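Local atomic coordinates of carboxylase (Deinococcus radiodurans, PDB entry 5H80), a protein that probably catalyses, through its biotin carboxylase domain, the ATP-dependent carboxylation of biotin within a single-chain multidomain carboxylase. Residues F394-G399 with S446-A451. Sequence-based numbering, arbitrary orientation.
Sequences FTPPGG and SEFQIA
The ring of Phe448 lies with one face against Pro396 and Pro397 and points its outer edge, CE2 and CZ, at the face of Phe394. The two rings form a T-shaped (edge-to-face) pair, centroids 5.2 Å apart and planes at 68°, in which Phe448 CE2 stands over Phe394, offset toward the rim. One face of Phe448 takes two CH-pi contacts: Pro396 CA lies 3.8 Å from the ring centroid and Pro397 CD 3.9 Å, while Ile450 CD1 rests against the opposite face. Phe394 reaches this cluster because its CG is anti to the backbone N (chi1 -164°), which also lays its CD1 alongside Ile450 CG1. Replacing Phe448 with alanine is likely to leave both prolines without their aromatic platform and the face of Phe394 without its edge partner. Beside the cluster, a short antiparallel pairing joins the segments: Thr395 N gives a bond to Gln449 O (2.9 Å) in the carbonyl plane, whereas Gln449 N approaches Thr395 O (3.2 Å) from above the plane of the Thr395 carbonyl. On the other sheet face, Gln449 NE2 lies 3.8 Å from Thr395 CB and is hydrogen-bonded to Thr409 OG1 of the second subunit. Where the strands end, water bridges Pro396 O and Glu447 O, and two more waters link Glu447 OE1 to the N and O of Gly398; this carboxylate also forms a salt bridge with Arg49 of the second subunit. Within the biotin carboxylase C-terminal domain, Phe394 and the prolines pack on strand 402-406, Phe448 on strand 421-429 and, with Ile450, on helix 457-465.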
loop_
_atom_site.group_PDB
_atom_site.type_symbol
_atom_site.label_atom_id
_atom_site.label_comp_id
_atom_site.label_asym_id
_atom_site.label_seq_id
_atom_site.Cartn_x
_atom_site.Cartn_y
_atom_site.Cartn_z
ATOM N N PHE A 394 0.429 -16.371 -12.164
ATOM C CA PHE A 394 -0.359 -15.344 -11.469
ATOM C C PHE A 394 0.563 -14.524 -10.586
ATOM O O PHE A 394 0.972 -14.976 -9.553
ATOM C CB PHE A 394 -1.472 -16.030 -10.636
ATOM C CG PHE A 394 -2.550 -15.084 -10.191
ATOM C CD1 PHE A 394 -3.589 -14.701 -11.052
ATOM C CD2 PHE A 394 -2.515 -14.533 -8.905
ATOM C CE1 PHE A 394 -4.596 -13.848 -10.626
ATOM C CE2 PHE A 394 -3.515 -13.632 -8.476
ATOM C CZ PHE A 394 -4.565 -13.321 -9.344
ATOM N N THR A 395 0.905 -13.299 -11.013
ATOM C CA THR A 395 1.924 -12.477 -10.353
ATOM C C THR A 395 1.343 -11.056 -10.437
ATOM O O THR A 395 1.493 -10.371 -11.433
ATOM C CB THR A 395 3.283 -12.560 -11.020
ATOM O OG1 THR A 395 3.627 -13.957 -11.141
ATOM C CG2 THR A 395 4.310 -11.855 -10.196
ATOM N N PRO A 396 0.575 -10.716 -9.408
ATOM C CA PRO A 396 -0.081 -9.375 -9.405
ATOM C C PRO A 396 0.967 -8.269 -9.281
ATOM O O PRO A 396 2.070 -8.522 -8.841
ATOM C CB PRO A 396 -0.996 -9.432 -8.159
ATOM C CG PRO A 396 -1.210 -10.882 -7.933
ATOM C CD PRO A 396 0.118 -11.536 -8.266
ATOM N N PRO A 397 0.613 -7.040 -9.709
ATOM C CA PRO A 397 1.443 -5.876 -9.552
ATOM C C PRO A 397 1.731 -5.562 -8.122
ATOM O O PRO A 397 0.963 -5.910 -7.267
ATOM C CB PRO A 397 0.639 -4.724 -10.195
ATOM C CG PRO A 397 -0.737 -5.216 -10.202
ATOM C CD PRO A 397 -0.747 -6.700 -10.149
ATOM N N GLY A 398 2.872 -4.939 -7.824
ATOM C CA GLY A 398 3.123 -4.404 -6.502
ATOM C C GLY A 398 3.956 -3.132 -6.556
ATOM O O GLY A 398 4.086 -2.470 -7.617
ATOM N N GLY A 399 4.423 -2.788 -5.404
ATOM C CA GLY A 399 5.317 -1.735 -5.150
ATOM C C GLY A 399 4.545 -0.463 -4.730
ATOM O O GLY A 399 3.383 -0.550 -4.344
ATOM N N SER A 446 -0.477 -3.485 -16.404
ATOM C CA SER A 446 0.373 -4.044 -17.460
ATOM C C SER A 446 1.377 -4.928 -16.840
ATOM O O SER A 446 1.933 -5.835 -17.576
ATOM C CB SER A 446 1.082 -2.909 -18.214
ATOM O OG SER A 446 2.185 -2.353 -17.434
ATOM N N GLU A 447 1.593 -4.861 -15.515
ATOM C CA GLU A 447 2.494 -5.766 -14.812
ATOM C C GLU A 447 1.796 -6.985 -14.236
ATOM O O GLU A 447 2.412 -7.798 -13.573
ATOM C CB GLU A 447 3.231 -5.001 -13.676
ATOM C CG GLU A 447 4.319 -4.106 -14.198
ATOM C CD GLU A 447 5.010 -3.120 -13.251
ATOM O OE1 GLU A 447 4.856 -3.215 -12.002
ATOM O OE2 GLU A 447 5.673 -2.159 -13.822
ATOM N N PHE A 448 0.494 -7.093 -14.452
ATOM C CA PHE A 448 -0.245 -8.258 -14.002
ATOM C C PHE A 448 -0.154 -9.449 -14.965
ATOM O O PHE A 448 -0.838 -9.479 -15.974
ATOM C CB PHE A 448 -1.702 -7.878 -13.776
ATOM C CG PHE A 448 -2.413 -8.647 -12.671
ATOM C CD1 PHE A 448 -3.453 -7.996 -12.028
ATOM C CD2 PHE A 448 -2.124 -9.986 -12.291
ATOM C CE1 PHE A 448 -4.192 -8.600 -11.010
ATOM C CE2 PHE A 448 -2.878 -10.644 -11.266
ATOM C CZ PHE A 448 -3.910 -9.926 -10.601
ATOM N N GLN A 449 0.629 -10.421 -14.547
ATOM C CA GLN A 449 0.950 -11.636 -15.389
ATOM C C GLN A 449 -0.039 -12.673 -14.953
ATOM O O GLN A 449 -0.033 -13.040 -13.786
ATOM C CB GLN A 449 2.332 -12.182 -15.055
ATOM C CG GLN A 449 3.507 -11.277 -15.245
ATOM C CD GLN A 449 4.806 -12.032 -15.094
ATOM O OE1 GLN A 449 5.183 -12.820 -15.965
ATOM N NE2 GLN A 449 5.499 -11.805 -13.989
ATOM N N ILE A 450 -0.979 -12.987 -15.833
ATOM C CA ILE A 450 -1.860 -14.079 -15.666
ATOM C C ILE A 450 -1.718 -14.999 -16.908
ATOM O O ILE A 450 -1.771 -14.512 -18.024
ATOM C CB ILE A 450 -3.322 -13.598 -15.511
ATOM C CG1 ILE A 450 -3.372 -12.542 -14.397
ATOM C CG2 ILE A 450 -4.239 -14.764 -15.160
ATOM C CD1 ILE A 450 -4.743 -11.965 -14.149
ATOM N N ALA A 451 -1.532 -16.291 -16.659
ATOM C CA ALA A 451 -1.597 -17.334 -17.717
ATOM C C ALA A 451 -2.487 -18.516 -17.286
ATOM O O ALA A 451 -2.514 -18.867 -16.091
ATOM C CB ALA A 451 -0.187 -17.792 -18.052
HETATM O O HOH W 1 6.492 -13.353 -12.172
HETATM O O HOH W 2 4.062 -7.927 -11.078
HETATM O O HOH W 3 4.898 -5.303 -10.089
HETATM O O HOH W 4 3.074 -2.498 -10.236
#